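Local structure of GCN5-related N-acetyltransferase (Kribbella flavida, 4MY0) at residues Y141-Q146 with A255-N260; L223-L228 with R251-Y256. The protein probably transfers the acetyl group of acetyl-CoA to an amine, possibly that of an aminoglycoside, as a member of the GCN5-related N-acetyltransferases. All coordinates share one frame; numbering follows the deposited sequence.

Overall arrangement
Contacts 1 and 2 lie on the two edges of one strand, 252-256, whose A255 and Y256 serve both. Contact 1 pairs it antiparallel with strand 135-146 and is the more buried; its chemistry is largely aromatic, with three phenyl or phenol rings set against alanine, leucine and proline, and the Y256 ring covered by the arginine chain of R142. Contact 2 pairs it in parallel with strand 222-230 and is partly buried, with aliphatic residues (leucine, valines, alanine) on one face and a glutamine, a histidine and a tyrosine on the other. The face carrying R142, H254 and Q224 is the more polar in both, and S144 OG is hydrogen-bonded to H254 ND1 between them.

Contact 1 (Y141-Q146 with A255-N260); sequences YRFSFQ and AYLSPN
P259 lies over one face of the Y141 ring, its CD 3.6 Å from the ring centroid in a CH-pi contact, and the two side chains cross at about a right angle; the compact proline ring suits this place by presenting C-H groups to the phenol. The Y256 ring has R142 over one face, the two side chains crossing obliquely: R142 CG is 3.8 Å from the centroid. This CG is anti to the backbone N (chi1 -162°), which carries the methylene chain of the arginine across the phenol. At the rim of the F143 ring, near its plane, L257 CD1 approaches F143 CD2 to 3.6 Å. A255 offers its one methyl to the edge of F145, with CB 4.1 Å from F145 CE2.

F143 and A255 form an antiparallel hydrogen-bonded pair. F143 N gives to A255 O at 2.9 Å, and A255 N returns a bond to F143 O at 2.7 Å. R142 and Y256 follow as a non-hydrogen-bonded pair, after which a weak bond from L257 N to Y141 O accompanies the chain as it leaves the strand. Beyond it, S258 OG accepts from N260 N at 2.6 Å, an ST turn.

Strand 135-146 runs between strands 252-256 and 274-284; V263 of helix 263-266 packs on F145 and L257, and H139 of the second subunit reaches P259.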
loop_
_atom_site.group_PDB
_atom_site.type_symbol
_atom_site.label_atom_id
_atom_site.label_comp_id
_atom_site.label_asym_id
_atom_site.label_seq_id
_atom_site.Cartn_x
_atom_site.Cartn_y
_atom_site.Cartn_z
ATOM N N TYR C 141 -20.035 -10.291 -11.648
ATOM C CA TYR C 141 -19.560 -8.915 -11.491
ATOM C C TYR C 141 -19.741 -8.456 -10.058
ATOM O O TYR C 141 -20.784 -8.719 -9.452
ATOM C CB TYR C 141 -20.376 -7.953 -12.366
ATOM C CG TYR C 141 -20.343 -8.203 -13.854
ATOM C CD1 TYR C 141 -19.417 -7.562 -14.671
ATOM C CD2 TYR C 141 -21.277 -9.038 -14.449
ATOM C CE1 TYR C 141 -19.408 -7.773 -16.045
ATOM C CE2 TYR C 141 -21.275 -9.257 -15.818
ATOM C CZ TYR C 141 -20.344 -8.624 -16.609
ATOM O OH TYR C 141 -20.354 -8.851 -17.970
ATOM N N ARG C 142 -18.751 -7.741 -9.525
ATOM C CA ARG C 142 -18.940 -7.061 -8.247
ATOM C C ARG C 142 -18.716 -5.562 -8.418
ATOM O O ARG C 142 -17.659 -5.142 -8.876
ATOM C CB ARG C 142 -18.025 -7.613 -7.129
ATOM C CG ARG C 142 -18.531 -7.219 -5.706
ATOM C CD ARG C 142 -17.468 -7.399 -4.608
ATOM N NE ARG C 142 -16.360 -6.451 -4.742
ATOM C CZ ARG C 142 -15.425 -6.264 -3.816
ATOM N NH1 ARG C 142 -15.472 -6.956 -2.690
ATOM N NH2 ARG C 142 -14.441 -5.393 -4.014
ATOM N N PHE C 143 -19.709 -4.760 -8.050
ATOM C CA PHE C 143 -19.567 -3.309 -8.122
ATOM C C PHE C 143 -19.588 -2.699 -6.726
ATOM O O PHE C 143 -20.110 -3.311 -5.790
ATOM C CB PHE C 143 -20.671 -2.704 -9.000
ATOM C CG PHE C 143 -20.557 -3.098 -10.454
ATOM C CD1 PHE C 143 -19.582 -2.528 -11.266
ATOM C CD2 PHE C 143 -21.403 -4.052 -10.998
ATOM C CE1 PHE C 143 -19.460 -2.904 -12.610
ATOM C CE2 PHE C 143 -21.293 -4.427 -12.343
ATOM C CZ PHE C 143 -20.326 -3.853 -13.142
ATOM N N SER C 144 -19.005 -1.511 -6.574
ATOM C CA SER C 144 -18.953 -0.886 -5.256
ATOM C C SER C 144 -19.610 0.487 -5.280
ATOM O O SER C 144 -19.261 1.340 -6.104
ATOM C CB SER C 144 -17.501 -0.775 -4.770
ATOM O OG SER C 144 -16.850 -2.037 -4.822
ATOM N N PHE C 145 -20.554 0.696 -4.366
ATOM C CA PHE C 145 -21.275 1.959 -4.284
ATOM C C PHE C 145 -21.002 2.659 -2.960
ATOM O O PHE C 145 -20.510 2.039 -2.002
ATOM C CB PHE C 145 -22.781 1.700 -4.424
ATOM C CG PHE C 145 -23.145 0.947 -5.680
ATOM C CD1 PHE C 145 -23.439 1.628 -6.847
ATOM C CD2 PHE C 145 -23.171 -0.447 -5.696
ATOM C CE1 PHE C 145 -23.763 0.939 -8.019
ATOM C CE2 PHE C 145 -23.500 -1.153 -6.866
ATOM C CZ PHE C 145 -23.789 -0.459 -8.030
ATOM N N GLN C 146 -21.320 3.948 -2.896
ATOM C CA GLN C 146 -21.249 4.677 -1.630
ATOM C C GLN C 146 -22.525 4.384 -0.842
ATOM O O GLN C 146 -23.636 4.552 -1.358
ATOM C CB GLN C 146 -21.114 6.184 -1.869
ATOM C CG GLN C 146 -20.063 6.554 -2.909
ATOM C CD GLN C 146 -19.918 8.070 -3.093
ATOM O OE1 GLN C 146 -20.297 8.860 -2.221
ATOM N NE2 GLN C 146 -19.368 8.475 -4.234
ATOM N N ALA C 255 -21.667 -4.917 -4.294
ATOM C CA ALA C 255 -22.825 -5.707 -4.706
ATOM C C ALA C 255 -22.520 -6.628 -5.868
ATOM O O ALA C 255 -21.862 -6.241 -6.850
ATOM C CB ALA C 255 -24.004 -4.813 -5.036
ATOM N N TYR C 256 -23.004 -7.854 -5.747
ATOM C CA TYR C 256 -23.003 -8.776 -6.868
ATOM C C TYR C 256 -24.295 -8.588 -7.636
ATOM O O TYR C 256 -25.396 -8.756 -7.088
ATOM C CB TYR C 256 -22.847 -10.214 -6.378
ATOM C CG TYR C 256 -21.458 -10.471 -5.875
ATOM C CD1 TYR C 256 -20.422 -10.727 -6.768
ATOM C CD2 TYR C 256 -21.162 -10.424 -4.511
ATOM C CE1 TYR C 256 -19.134 -10.941 -6.325
ATOM C CE2 TYR C 256 -19.868 -10.649 -4.058
ATOM C CZ TYR C 256 -18.863 -10.906 -4.977
ATOM O OH TYR C 256 -17.571 -11.128 -4.559
ATOM N N LEU C 257 -24.150 -8.210 -8.903
ATOM C CA LEU C 257 -25.285 -7.976 -9.791
ATOM C C LEU C 257 -24.830 -7.789 -11.238
ATOM O O LEU C 257 -23.645 -7.587 -11.504
ATOM C CB LEU C 257 -26.088 -6.756 -9.335
ATOM C CG LEU C 257 -25.422 -5.595 -8.609
ATOM C CD1 LEU C 257 -24.700 -4.684 -9.567
ATOM C CD2 LEU C 257 -26.506 -4.843 -7.874
ATOM N N SER C 258 -25.774 -7.848 -12.169
ATOM C CA SER C 258 -25.466 -7.592 -13.575
ATOM C C SER C 258 -25.090 -6.127 -13.814
ATOM O O SER C 258 -25.528 -5.246 -13.071
ATOM C CB SER C 258 -26.669 -7.971 -14.433
ATOM O OG SER C 258 -26.678 -7.234 -15.642
ATOM N N PRO C 259 -24.275 -5.849 -14.855
ATOM C CA PRO C 259 -24.032 -4.444 -15.216
ATOM C C PRO C 259 -25.297 -3.817 -15.802
ATOM O O PRO C 259 -25.343 -2.597 -15.982
ATOM C CB PRO C 259 -22.929 -4.533 -16.280
ATOM C CG PRO C 259 -23.065 -5.918 -16.859
ATOM C CD PRO C 259 -23.557 -6.788 -15.738
ATOM N N ASN C 260 -26.306 -4.648 -16.075
ATOM C CA ASN C 260 -27.639 -4.182 -16.477
ATOM C C ASN C 260 -28.605 -3.903 -15.321
ATOM O O ASN C 260 -29.758 -3.532 -15.554
ATOM C CB ASN C 260 -28.299 -5.197 -17.414
ATOM C CG ASN C 260 -27.810 -5.078 -18.835
ATOM O OD1 ASN C 260 -27.496 -3.982 -19.303
ATOM N ND2 ASN C 260 -27.739 -6.208 -19.535
#

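Contact 2 (L223-L228 with R251-Y256)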
loop_
_atom_site.group_PDB
_atom_site.type_symbol
_atom_site.label_atom_id
_atom_site.label_comp_id
_atom_site.label_asym_id
_atom_site.label_seq_id
_atom_site.Cartn_x
_atom_site.Cartn_y
_atom_site.Cartn_z
ATOM N N LEU C 223 -20.239 -3.292 3.608
ATOM C CA LEU C 223 -21.345 -4.224 3.433
ATOM C C LEU C 223 -21.272 -4.818 2.032
ATOM O O LEU C 223 -20.764 -4.187 1.081
ATOM C CB LEU C 223 -22.684 -3.528 3.665
ATOM C CG LEU C 223 -22.926 -3.038 5.087
ATOM C CD1 LEU C 223 -24.158 -2.152 5.127
ATOM C CD2 LEU C 223 -23.087 -4.212 6.037
ATOM N N GLN C 224 -21.737 -6.049 1.918
ATOM C CA GLN C 224 -21.734 -6.732 0.641
ATOM C C GLN C 224 -23.133 -7.290 0.394
ATOM O O GLN C 224 -23.681 -8.004 1.233
ATOM C CB GLN C 224 -20.732 -7.875 0.662
ATOM C CG GLN C 224 -20.898 -8.813 -0.518
ATOM C CD GLN C 224 -20.015 -10.029 -0.412
ATOM O OE1 GLN C 224 -18.794 -9.918 -0.435
ATOM N NE2 GLN C 224 -20.631 -11.208 -0.293
ATOM N N VAL C 225 -23.702 -6.959 -0.756
ATOM C CA VAL C 225 -25.014 -7.485 -1.130
ATOM C C VAL C 225 -24.800 -8.770 -1.931
ATOM O O VAL C 225 -24.131 -8.746 -2.965
ATOM C CB VAL C 225 -25.793 -6.444 -1.944
ATOM C CG1 VAL C 225 -27.073 -7.045 -2.523
ATOM C CG2 VAL C 225 -26.104 -5.222 -1.070
ATOM N N ASP C 226 -25.316 -9.894 -1.431
ATOM C CA ASP C 226 -25.222 -11.169 -2.146
ATOM C C ASP C 226 -26.261 -11.215 -3.256
ATOM O O ASP C 226 -26.035 -11.795 -4.319
ATOM C CB ASP C 226 -25.470 -12.362 -1.212
ATOM C CG ASP C 226 -24.317 -12.628 -0.261
ATOM O OD1 ASP C 226 -23.184 -12.152 -0.517
ATOM O OD2 ASP C 226 -24.555 -13.341 0.745
ATOM N N GLU C 227 -27.424 -10.629 -2.990
ATOM C CA GLU C 227 -28.507 -10.657 -3.958
ATOM C C GLU C 227 -29.583 -9.652 -3.593
ATOM O O GLU C 227 -29.967 -9.545 -2.421
ATOM C CB GLU C 227 -29.115 -12.069 -4.071
ATOM C CG GLU C 227 -30.220 -12.160 -5.131
ATOM C CD GLU C 227 -30.719 -13.593 -5.380
ATOM O OE1 GLU C 227 -30.559 -14.453 -4.483
ATOM O OE2 GLU C 227 -31.279 -13.849 -6.476
ATOM N N LEU C 228 -30.055 -8.915 -4.599
ATOM C CA LEU C 228 -31.210 -8.040 -4.437
ATOM C C LEU C 228 -32.130 -8.278 -5.615
ATOM O O LEU C 228 -31.706 -8.211 -6.770
ATOM C CB LEU C 228 -30.803 -6.566 -4.387
ATOM C CG LEU C 228 -31.902 -5.623 -3.882
ATOM C CD1 LEU C 228 -31.293 -4.428 -3.126
ATOM C CD2 LEU C 228 -32.783 -5.154 -5.032
ATOM N N ARG C 251 -18.935 2.790 4.908
ATOM C CA ARG C 251 -18.855 3.822 3.881
ATOM C C ARG C 251 -19.218 3.244 2.514
ATOM O O ARG C 251 -19.797 3.928 1.657
ATOM C CB ARG C 251 -17.458 4.447 3.840
ATOM C CG ARG C 251 -17.231 5.582 4.855
ATOM C CD ARG C 251 -17.372 5.098 6.297
ATOM N NE ARG C 251 -16.927 6.084 7.280
ATOM C CZ ARG C 251 -17.740 6.820 8.036
ATOM N NH1 ARG C 251 -17.230 7.693 8.901
ATOM N NH2 ARG C 251 -19.061 6.686 7.930
ATOM N N THR C 252 -18.908 1.969 2.334
ATOM C CA THR C 252 -19.006 1.336 1.022
ATOM C C THR C 252 -19.903 0.095 1.025
ATOM O O THR C 252 -19.876 -0.710 1.961
ATOM C CB THR C 252 -17.595 0.974 0.528
ATOM O OG1 THR C 252 -16.833 2.183 0.385
ATOM C CG2 THR C 252 -17.636 0.228 -0.808
ATOM N N VAL C 253 -20.701 -0.051 -0.028
ATOM C CA VAL C 253 -21.476 -1.264 -0.244
ATOM C C VAL C 253 -21.031 -1.958 -1.523
ATOM O O VAL C 253 -21.159 -1.392 -2.606
ATOM C CB VAL C 253 -22.970 -0.958 -0.399
ATOM C CG1 VAL C 253 -23.727 -2.255 -0.728
ATOM C CG2 VAL C 253 -23.526 -0.322 0.875
ATOM N N HIS C 254 -20.512 -3.180 -1.410
ATOM C CA HIS C 254 -20.181 -3.944 -2.602
ATOM C C HIS C 254 -21.428 -4.746 -2.997
ATOM O O HIS C 254 -22.186 -5.195 -2.126
ATOM C CB HIS C 254 -19.009 -4.893 -2.328
ATOM C CG HIS C 254 -17.785 -4.217 -1.782
ATOM N ND1 HIS C 254 -17.065 -3.283 -2.497
ATOM C CD2 HIS C 254 -17.140 -4.363 -0.597
ATOM C CE1 HIS C 254 -16.035 -2.874 -1.773
ATOM N NE2 HIS C 254 -16.061 -3.509 -0.614
ATOM N N ALA C 255 -21.667 -4.917 -4.294
ATOM C CA ALA C 255 -22.825 -5.707 -4.706
ATOM C C ALA C 255 -22.520 -6.628 -5.868
ATOM O O ALA C 255 -21.862 -6.241 -6.850
ATOM C CB ALA C 255 -24.004 -4.813 -5.036
ATOM N N TYR C 256 -23.004 -7.854 -5.747
ATOM C CA TYR C 256 -23.003 -8.776 -6.868
ATOM C C TYR C 256 -24.295 -8.588 -7.636
ATOM O O TYR C 256 -25.396 -8.756 -7.088
ATOM C CB TYR C 256 -22.847 -10.214 -6.378
ATOM C CG TYR C 256 -21.458 -10.471 -5.875
ATOM C CD1 TYR C 256 -20.422 -10.727 -6.768
ATOM C CD2 TYR C 256 -21.162 -10.424 -4.511
ATOM C CE1 TYR C 256 -19.134 -10.941 -6.325
ATOM C CE2 TYR C 256 -19.868 -10.649 -4.058
ATOM C CZ TYR C 256 -18.863 -10.906 -4.977
ATOM O OH TYR C 256 -17.571 -11.128 -4.559
HETATM O O HOH W 1 -28.285 -8.940 -7.108
#
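L223 and V225 each bond through both N and O to strand 252-256, in a parallel ladder. L223 N gives to T252 O, and L223 O accepts from H254 N at 2.7 Å. V225, two residues on, repeats the scheme, its N giving to H254 O at 2.7 Å and its O taking Y256 N in an almost straight bond (178° at the hydrogen).

Apolar contacts fill the face bearing L223, V225, V253 and A255. V225 CG2 meets V253 CG1 at 3.8 Å, and V225 CB lies 3.9 Å from A255 CB. Branched valines suit extended strands and give this face a hydrocarbon surface, against which W240 and V243 of helix 233-244 pack on V225.

Polar groups occupy the other face. Q224 CG lies anti to the backbone N (chi1 167°) and the chain runs on extended, which brings Q224 CD to the edge of the Y256 ring, 3.7 Å from Y256 CE2, with the amide plane nearly perpendicular to the ring (88°). Q224 NE2 donates to D226 OD1 at 2.7 Å, a bond lying close to the amide plane that helps fix the amide's rotation. Replacing Q224 by a leucine would probably leave D226 OD1 without this donor and the Y256 edge beside a group no longer held in place. H254 turns its ND1 to S144 OG of strand 135-146.

A water accepts from L228 N and donates to Y256 O, bridging the strands where a classic beta bulge at D226 and E227, opposite V215, bends the chain. The two parallel strands are the outer members of a beta-alpha-beta crossover through helix 233-244, in the second of the two GNAT domains; the L223 side chain is about 9 Å from a bound acetyl-CoA.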